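Long-range contacts in putative sodium:solute symporter (Proteus mirabilis, PDB 5NV9), which couples the inward sodium gradient to the uptake of the sialic acid N-acetylneuraminic acid across the bacterial inner membrane: residues F100-Y109 against A253-T264; S163-M172 against K378-S389. All blocks are in the same frame, centred on the assembly; numbering follows the deposited sequence.

Contact 1: residues F100-Y109 against A253-T264; sequences FRKLKITSAY and ASQDVVQRYIVT
Gln255 reaches from the first turn of helix 255-258 to the backbone of 106-108. CB rests 4.0 Å from Tyr109 CE2. From there the chain extends with CG anti to the backbone N (chi1 175°) and bends at chi2 (67°), which brings the amide up to two consecutive peptide groups. OE1 accepts from Ala108 N at 2.8 Å in a fairly straight bond, with the donor standing above the carbonyl plane; NE2 gives a hydrogen to Thr106 O at 2.9 Å and is also bonded to Ser353. With both ends of the amide engaged, its rotation is fixed. Beside it, the Tyr109 hydroxyl donates to Ala253 O (2.6 Å) and takes a weak bond from Gln255 N. One turn on, Val258 CG1 sits over the centre of the Phe100 ring, 3.7 Å from its centroid, a CH-pi contact, and also touches Ala108 CB. At the far end, Arg101 NH1 and NH2 both grip Thr264 O, while NH1 also meets Tyr261 O at 2.9 Å; both acceptors lie near the guanidinium plane. A Schellman motif at Lys104 ends helix 89-102 and turns the chain towards Thr106-Ala108. Helix 89-102 belongs to TM2 of the LeuT fold and helices 236-253 and 255-258 to TM6, so the contact lies at the cytoplasmic end of the four-helix bundle, with helices 47-58, 118-151, 155-203 and 267-301 packed around it.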
# COMPACT_ATOMS: atom_id res chain seq x y z
N PHE A 100 -20.45 -2.34 1.67
CA PHE A 100 -19.52 -3.41 1.34
C PHE A 100 -19.94 -4.70 2.06
O PHE A 100 -19.91 -5.79 1.47
CB PHE A 100 -18.06 -3.03 1.73
CG PHE A 100 -17.40 -1.97 0.85
CD1 PHE A 100 -17.49 -2.01 -0.54
CD2 PHE A 100 -16.65 -0.95 1.41
CE1 PHE A 100 -16.85 -1.02 -1.34
CE2 PHE A 100 -16.02 0.03 0.62
CZ PHE A 100 -16.10 -0.01 -0.76
N ARG A 101 -20.27 -4.59 3.34
CA ARG A 101 -20.64 -5.75 4.09
C ARG A 101 -21.98 -6.31 3.66
O ARG A 101 -22.09 -7.52 3.54
CB ARG A 101 -20.64 -5.46 5.58
CG ARG A 101 -19.19 -5.38 6.07
CD ARG A 101 -19.07 -5.18 7.56
NE ARG A 101 -19.47 -6.40 8.27
CZ ARG A 101 -18.74 -7.51 8.43
NH1 ARG A 101 -17.51 -7.65 7.92
NH2 ARG A 101 -19.28 -8.48 9.10
N LYS A 102 -22.99 -5.46 3.48
CA LYS A 102 -24.34 -5.95 3.19
C LYS A 102 -24.43 -6.56 1.83
O LYS A 102 -25.26 -7.44 1.59
CB LYS A 102 -25.37 -4.84 3.28
CG LYS A 102 -25.67 -4.47 4.71
CD LYS A 102 -26.55 -3.28 4.75
CE LYS A 102 -26.46 -2.57 6.06
NZ LYS A 102 -27.19 -3.33 7.04
N LEU A 103 -23.60 -6.08 0.91
CA LEU A 103 -23.54 -6.68 -0.42
C LEU A 103 -22.72 -7.95 -0.44
O LEU A 103 -22.65 -8.56 -1.46
CB LEU A 103 -23.01 -5.70 -1.49
CG LEU A 103 -23.87 -4.46 -1.84
CD1 LEU A 103 -23.04 -3.45 -2.62
CD2 LEU A 103 -25.14 -4.77 -2.61
N LYS A 104 -22.09 -8.35 0.67
CA LYS A 104 -21.30 -9.57 0.70
C LYS A 104 -20.32 -9.62 -0.47
O LYS A 104 -20.22 -10.61 -1.22
CB LYS A 104 -22.20 -10.81 0.66
CG LYS A 104 -23.29 -10.82 1.72
CD LYS A 104 -22.73 -11.04 3.11
CE LYS A 104 -23.83 -11.38 4.10
NZ LYS A 104 -23.72 -10.57 5.35
N ILE A 105 -19.57 -8.53 -0.60
CA ILE A 105 -18.68 -8.39 -1.73
C ILE A 105 -17.52 -9.36 -1.62
O ILE A 105 -17.05 -9.63 -0.52
CB ILE A 105 -18.16 -6.94 -1.89
CG1 ILE A 105 -17.38 -6.45 -0.68
CG2 ILE A 105 -19.33 -6.02 -2.15
CD1 ILE A 105 -16.11 -5.74 -1.03
N THR A 106 -17.08 -9.86 -2.77
CA THR A 106 -15.77 -10.39 -2.90
C THR A 106 -14.84 -9.24 -3.36
O THR A 106 -13.85 -8.92 -2.67
CB THR A 106 -15.76 -11.61 -3.85
OG1 THR A 106 -16.30 -12.71 -3.13
CG2 THR A 106 -14.35 -11.97 -4.33
N SER A 107 -15.24 -8.56 -4.43
CA SER A 107 -14.50 -7.38 -4.97
C SER A 107 -15.25 -6.09 -4.61
O SER A 107 -16.44 -6.01 -4.76
CB SER A 107 -14.37 -7.48 -6.49
OG SER A 107 -13.83 -6.33 -7.07
N ALA A 108 -14.52 -5.09 -4.16
CA ALA A 108 -15.09 -3.76 -3.87
C ALA A 108 -15.87 -3.15 -5.02
O ALA A 108 -16.89 -2.41 -4.77
CB ALA A 108 -13.97 -2.81 -3.45
N TYR A 109 -15.46 -3.49 -6.25
CA TYR A 109 -15.99 -2.84 -7.49
C TYR A 109 -17.41 -3.33 -7.82
O TYR A 109 -18.15 -2.71 -8.60
CB TYR A 109 -14.95 -2.93 -8.63
CG TYR A 109 -13.63 -2.44 -8.11
CD1 TYR A 109 -13.49 -1.13 -7.61
CD2 TYR A 109 -12.54 -3.35 -7.91
CE1 TYR A 109 -12.29 -0.71 -7.02
CE2 TYR A 109 -11.34 -2.93 -7.33
CZ TYR A 109 -11.22 -1.63 -6.85
OH TYR A 109 -10.04 -1.23 -6.24
N ALA A 253 -11.53 2.76 -2.05
CA ALA A 253 -11.60 2.42 -3.47
C ALA A 253 -10.57 1.40 -3.86
O ALA A 253 -10.54 1.06 -5.01
CB ALA A 253 -11.45 3.68 -4.33
N SER A 254 -9.78 0.88 -2.91
CA SER A 254 -8.66 0.01 -3.21
C SER A 254 -8.91 -1.36 -2.59
O SER A 254 -9.07 -1.48 -1.38
CB SER A 254 -7.38 0.64 -2.66
OG SER A 254 -6.26 -0.02 -3.18
N GLN A 255 -8.98 -2.37 -3.45
CA GLN A 255 -9.36 -3.71 -3.04
C GLN A 255 -8.46 -4.33 -1.97
O GLN A 255 -8.94 -5.14 -1.18
CB GLN A 255 -9.42 -4.61 -4.28
CG GLN A 255 -9.69 -6.10 -3.97
CD GLN A 255 -11.08 -6.42 -3.41
OE1 GLN A 255 -11.93 -5.53 -3.21
NE2 GLN A 255 -11.28 -7.69 -3.04
N ASP A 256 -7.15 -4.00 -1.97
CA ASP A 256 -6.23 -4.62 -0.97
C ASP A 256 -6.61 -4.26 0.49
O ASP A 256 -6.48 -5.10 1.37
CB ASP A 256 -4.74 -4.33 -1.28
CG ASP A 256 -4.41 -2.84 -1.32
OD1 ASP A 256 -5.30 -1.95 -1.67
OD2 ASP A 256 -3.22 -2.57 -1.04
N VAL A 257 -7.12 -3.05 0.72
CA VAL A 257 -7.60 -2.65 2.02
C VAL A 257 -9.08 -3.05 2.27
O VAL A 257 -9.43 -3.69 3.27
CB VAL A 257 -7.33 -1.17 2.24
CG1 VAL A 257 -8.08 -0.66 3.47
CG2 VAL A 257 -5.84 -0.95 2.44
N VAL A 258 -9.93 -2.75 1.29
CA VAL A 258 -11.35 -2.95 1.40
C VAL A 258 -11.68 -4.40 1.66
O VAL A 258 -12.59 -4.73 2.41
CB VAL A 258 -12.13 -2.46 0.12
CG1 VAL A 258 -13.58 -2.83 0.24
CG2 VAL A 258 -12.06 -0.96 -0.02
N GLN A 259 -10.93 -5.30 1.06
CA GLN A 259 -11.05 -6.73 1.38
C GLN A 259 -10.96 -7.08 2.87
O GLN A 259 -11.64 -8.02 3.34
CB GLN A 259 -9.96 -7.50 0.63
CG GLN A 259 -10.40 -8.83 0.08
CD GLN A 259 -9.24 -9.56 -0.55
OE1 GLN A 259 -8.35 -8.90 -1.11
NE2 GLN A 259 -9.20 -10.91 -0.45
N ARG A 260 -10.15 -6.35 3.63
CA ARG A 260 -10.06 -6.61 5.08
C ARG A 260 -11.31 -6.21 5.84
O ARG A 260 -11.47 -6.64 6.97
CB ARG A 260 -8.86 -5.91 5.71
CG ARG A 260 -7.58 -6.69 5.64
CD ARG A 260 -6.86 -6.53 4.32
NE ARG A 260 -5.71 -7.44 4.24
CZ ARG A 260 -5.29 -8.02 3.11
NH1 ARG A 260 -5.89 -7.79 1.96
NH2 ARG A 260 -4.28 -8.87 3.16
N TYR A 261 -12.18 -5.39 5.26
CA TYR A 261 -13.41 -5.00 5.93
C TYR A 261 -14.47 -6.10 5.97
O TYR A 261 -15.41 -6.01 6.76
CB TYR A 261 -14.03 -3.75 5.25
CG TYR A 261 -13.10 -2.50 5.17
CD1 TYR A 261 -12.00 -2.31 6.03
CD2 TYR A 261 -13.35 -1.51 4.22
CE1 TYR A 261 -11.20 -1.15 5.94
CE2 TYR A 261 -12.58 -0.35 4.15
CZ TYR A 261 -11.50 -0.17 4.97
OH TYR A 261 -10.78 1.03 4.78
N ILE A 262 -14.34 -7.11 5.10
CA ILE A 262 -15.35 -8.16 4.96
C ILE A 262 -14.88 -9.54 5.49
O ILE A 262 -15.63 -10.52 5.46
CB ILE A 262 -15.86 -8.23 3.49
CG1 ILE A 262 -14.75 -8.44 2.47
CG2 ILE A 262 -16.46 -6.87 3.10
CD1 ILE A 262 -14.47 -9.87 2.15
N VAL A 263 -13.64 -9.63 5.97
CA VAL A 263 -13.16 -10.91 6.53
C VAL A 263 -13.56 -11.17 7.97
O VAL A 263 -13.42 -12.31 8.47
CB VAL A 263 -11.62 -11.05 6.41
CG1 VAL A 263 -11.19 -11.07 4.97
CG2 VAL A 263 -10.87 -10.00 7.18
N THR A 264 -13.98 -10.11 8.66
CA THR A 264 -14.48 -10.17 10.03
C THR A 264 -15.95 -10.58 10.08
O THR A 264 -16.74 -10.26 9.18
CB THR A 264 -14.37 -8.80 10.67
OG1 THR A 264 -14.74 -7.79 9.69
CG2 THR A 264 -12.97 -8.57 11.05

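Contact 2: residues S163-M172 against K378-S389; sequences SLLCIIYTWM and KLVIIVAGIFSS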
# COMPACT_ATOMS: atom_id res chain seq x y z
N SER A 163 10.22 -12.15 -4.01
CA SER A 163 9.00 -12.23 -4.79
C SER A 163 8.52 -13.68 -4.95
O SER A 163 7.36 -14.01 -4.64
CB SER A 163 9.21 -11.50 -6.14
OG SER A 163 7.97 -10.98 -6.60
N LEU A 164 9.39 -14.57 -5.38
CA LEU A 164 8.94 -15.92 -5.70
C LEU A 164 8.42 -16.63 -4.45
O LEU A 164 7.36 -17.23 -4.43
CB LEU A 164 10.06 -16.70 -6.39
CG LEU A 164 9.55 -17.68 -7.45
CD1 LEU A 164 10.75 -18.16 -8.26
CD2 LEU A 164 8.77 -18.85 -6.85
N LEU A 165 9.19 -16.54 -3.39
CA LEU A 165 8.80 -17.11 -2.13
C LEU A 165 7.48 -16.54 -1.61
O LEU A 165 6.65 -17.29 -1.07
CB LEU A 165 9.91 -16.92 -1.07
CG LEU A 165 11.12 -17.84 -1.21
CD1 LEU A 165 11.93 -17.76 0.08
CD2 LEU A 165 10.74 -19.29 -1.51
N CYS A 166 7.32 -15.22 -1.72
CA CYS A 166 6.04 -14.56 -1.39
C CYS A 166 4.85 -15.15 -2.18
O CYS A 166 3.79 -15.46 -1.59
CB CYS A 166 6.13 -13.06 -1.65
SG CYS A 166 4.73 -12.15 -0.98
N ILE A 167 5.05 -15.36 -3.48
CA ILE A 167 4.06 -15.96 -4.36
C ILE A 167 3.63 -17.35 -3.87
O ILE A 167 2.48 -17.67 -3.93
CB ILE A 167 4.57 -16.04 -5.86
CG1 ILE A 167 4.61 -14.65 -6.46
CG2 ILE A 167 3.69 -16.95 -6.71
CD1 ILE A 167 5.39 -14.51 -7.75
N ILE A 168 4.57 -18.15 -3.40
CA ILE A 168 4.31 -19.51 -3.00
C ILE A 168 3.42 -19.56 -1.76
O ILE A 168 2.35 -20.18 -1.79
CB ILE A 168 5.61 -20.31 -2.85
CG1 ILE A 168 6.16 -20.57 -4.25
CG2 ILE A 168 5.34 -21.63 -2.14
CD1 ILE A 168 7.61 -20.97 -4.26
N TYR A 169 3.79 -18.83 -0.71
CA TYR A 169 2.97 -18.83 0.51
C TYR A 169 1.64 -18.16 0.29
O TYR A 169 0.68 -18.56 0.91
CB TYR A 169 3.71 -18.30 1.77
CG TYR A 169 3.86 -16.78 1.95
CD1 TYR A 169 2.77 -15.95 2.20
CD2 TYR A 169 5.11 -16.21 1.98
CE1 TYR A 169 2.94 -14.57 2.41
CE2 TYR A 169 5.28 -14.82 2.16
CZ TYR A 169 4.19 -14.01 2.38
OH TYR A 169 4.39 -12.62 2.56
N THR A 170 1.57 -17.15 -0.58
CA THR A 170 0.29 -16.45 -0.87
C THR A 170 -0.67 -17.39 -1.61
O THR A 170 -1.80 -17.60 -1.21
CB THR A 170 0.51 -15.15 -1.72
OG1 THR A 170 1.33 -14.22 -1.00
CG2 THR A 170 -0.78 -14.46 -2.03
N TRP A 171 -0.15 -18.04 -2.63
CA TRP A 171 -0.87 -19.04 -3.39
C TRP A 171 -1.50 -20.17 -2.57
O TRP A 171 -2.70 -20.48 -2.75
CB TRP A 171 0.05 -19.53 -4.50
CG TRP A 171 -0.45 -20.68 -5.31
CD1 TRP A 171 -1.22 -20.62 -6.46
CD2 TRP A 171 -0.14 -22.05 -5.12
NE1 TRP A 171 -1.44 -21.88 -6.94
CE2 TRP A 171 -0.79 -22.78 -6.14
CE3 TRP A 171 0.58 -22.74 -4.15
CZ2 TRP A 171 -0.73 -24.19 -6.23
CZ3 TRP A 171 0.64 -24.15 -4.23
CH2 TRP A 171 -0.02 -24.85 -5.26
N MSE A 172 -0.72 -20.75 -1.65
CA MSE A 172 -1.15 -21.87 -0.80
C MSE A 172 -2.10 -21.43 0.23
O MSE A 172 -3.03 -22.14 0.56
CB MSE A 172 0.09 -22.38 0.00
CG MSE A 172 1.11 -23.02 -0.95
SE MSE A 172 2.43 -24.18 -0.02
CE MSE A 172 3.12 -22.87 1.33
N LYS A 378 -6.54 -19.47 -7.62
CA LYS A 378 -5.14 -19.86 -7.49
C LYS A 378 -4.26 -19.49 -8.66
O LYS A 378 -3.17 -18.98 -8.49
CB LYS A 378 -5.02 -21.35 -7.21
CG LYS A 378 -5.35 -21.67 -5.77
CD LYS A 378 -5.39 -23.16 -5.51
CE LYS A 378 -3.99 -23.76 -5.43
NZ LYS A 378 -3.30 -23.47 -4.12
N LEU A 379 -4.75 -19.77 -9.86
CA LEU A 379 -4.03 -19.52 -11.10
C LEU A 379 -3.61 -18.06 -11.26
O LEU A 379 -2.48 -17.76 -11.63
CB LEU A 379 -4.94 -19.89 -12.26
CG LEU A 379 -4.33 -19.79 -13.65
CD1 LEU A 379 -3.02 -20.58 -13.75
CD2 LEU A 379 -5.36 -20.23 -14.67
N VAL A 380 -4.51 -17.15 -10.91
CA VAL A 380 -4.22 -15.75 -11.13
C VAL A 380 -3.14 -15.23 -10.18
O VAL A 380 -2.41 -14.30 -10.51
CB VAL A 380 -5.49 -14.90 -11.10
CG1 VAL A 380 -5.15 -13.42 -11.14
CG2 VAL A 380 -6.37 -15.26 -12.25
N ILE A 381 -3.02 -15.81 -9.00
CA ILE A 381 -1.85 -15.52 -8.17
C ILE A 381 -0.51 -15.85 -8.88
O ILE A 381 0.39 -15.05 -8.94
CB ILE A 381 -2.03 -16.08 -6.75
CG1 ILE A 381 -3.07 -15.16 -6.05
CG2 ILE A 381 -0.69 -16.02 -6.01
CD1 ILE A 381 -3.74 -15.80 -4.93
N ILE A 382 -0.43 -16.98 -9.53
CA ILE A 382 0.76 -17.29 -10.29
C ILE A 382 1.00 -16.38 -11.48
O ILE A 382 2.10 -15.96 -11.72
CB ILE A 382 0.73 -18.72 -10.82
CG1 ILE A 382 0.43 -19.67 -9.69
CG2 ILE A 382 2.06 -19.02 -11.49
CD1 ILE A 382 1.16 -19.37 -8.40
N VAL A 383 -0.03 -16.11 -12.26
CA VAL A 383 0.13 -15.31 -13.46
C VAL A 383 0.51 -13.86 -13.11
O VAL A 383 1.48 -13.29 -13.63
CB VAL A 383 -1.15 -15.35 -14.32
CG1 VAL A 383 -0.96 -14.45 -15.51
CG2 VAL A 383 -1.46 -16.78 -14.75
N ALA A 384 -0.24 -13.26 -12.21
CA ALA A 384 0.10 -11.92 -11.72
C ALA A 384 1.51 -11.87 -11.12
O ALA A 384 2.29 -10.96 -11.41
CB ALA A 384 -0.95 -11.48 -10.71
N GLY A 385 1.83 -12.87 -10.29
CA GLY A 385 3.15 -13.06 -9.71
C GLY A 385 4.26 -13.05 -10.75
O GLY A 385 5.25 -12.32 -10.60
N ILE A 386 4.07 -13.86 -11.81
CA ILE A 386 5.04 -13.96 -12.89
C ILE A 386 5.23 -12.64 -13.59
O ILE A 386 6.36 -12.17 -13.66
CB ILE A 386 4.69 -15.10 -13.89
CG1 ILE A 386 5.03 -16.43 -13.23
CG2 ILE A 386 5.50 -14.94 -15.16
CD1 ILE A 386 4.38 -17.64 -13.85
N PHE A 387 4.14 -12.03 -14.04
CA PHE A 387 4.20 -10.70 -14.65
C PHE A 387 4.86 -9.62 -13.75
O PHE A 387 5.61 -8.77 -14.23
CB PHE A 387 2.80 -10.17 -15.06
CG PHE A 387 2.13 -10.89 -16.22
CD1 PHE A 387 2.85 -11.50 -17.25
CD2 PHE A 387 0.74 -10.88 -16.32
CE1 PHE A 387 2.20 -12.12 -18.30
CE2 PHE A 387 0.09 -11.49 -17.38
CZ PHE A 387 0.82 -12.12 -18.36
N SER A 388 4.53 -9.60 -12.46
CA SER A 388 5.06 -8.60 -11.53
C SER A 388 6.55 -8.76 -11.37
O SER A 388 7.27 -7.77 -11.28
CB SER A 388 4.44 -8.77 -10.14
OG SER A 388 3.38 -7.89 -9.97
N SER A 389 6.96 -10.03 -11.33
CA SER A 389 8.35 -10.42 -11.15
C SER A 389 9.22 -10.14 -12.36
O SER A 389 10.34 -9.67 -12.20
CB SER A 389 8.45 -11.89 -10.82
OG SER A 389 7.90 -12.15 -9.55
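Ser163 and Ser389 meet through their hydroxyls where two transmembrane helices of the LeuT fold, 155-203 and 370-398, pack nearly antiparallel; over these segments the axes approach to 9.4 Å at an angle of 167°. Ser163 OG donates to Ser389 OG across 3.2 Å, and Ser389 OG in turn donates back to Gly385 O in its own helix. The same carbonyl receives Ser389 N from the other face of its plane. Both hydroxyls thus find partners inside the helix pair.

One turn further along, Ile167 is a knob in the hole formed by Ile382, Gly385, Ile386 and Ser389. Its CD1 methyl presses on Gly385 CA at 3.3 Å, a close fit made possible by the missing side chain of the glycine, while its other branch, CG2, meets Ile382 CD1 at 3.9 Å. Thr170 contributes a more distant methyl contact to Ile381 CG2. Its hydroxyl turns back to Cys166 O, and its side chain also lies against Ser345, a ligand of the second sodium ion. This part of the helix therefore lies in the second shell of that site, to which Asp182, further along helix 155-203, contributes directly.

Near the end of the segment, a chi1 of 173° swings the Trp171 indole away from its own backbone N and across towards Lys378 and Ile382: CB packs on Ile381 CG2, and CD1 lies 3.3 Å from Ile382 CD1. Trp171 O is bonded to the hydroxyl of Tyr38, a residue that also touches Lys378. The lysine chain, bent at chi3 and chi4, folds over one indole face, its CE methylene 3.4 Å from Trp171 CZ2. In the resulting cation-pi contact, Lys378 NZ stands 3.4 Å from the centroid of the six-membered ring, 17° off its normal, and makes a weak bond to Trp171 O.

The centres of contacts 1 and 2 lie 21 Å apart, and their nearest atoms, about 8 Å apart, do not touch. Along the chain the segments alternate: 100-109, 163-172, 253-264, then 378-389, so the two connections interlock within the LeuT fold. Contact 1 joins TM2 and TM6 of the bundle on the cytoplasmic side, whereas contact 2 joins TM4 and TM9 of the hash domain. Helix 118-151 borders both, while helix 155-203 carries segment 163-172 and, further along, packs on Gln259 and Arg260. Helix 328-361, which carries sodium ligands, lies near both contacts in this outward-open state, with Ser346 near Gln259 and Ser345 beside Thr170.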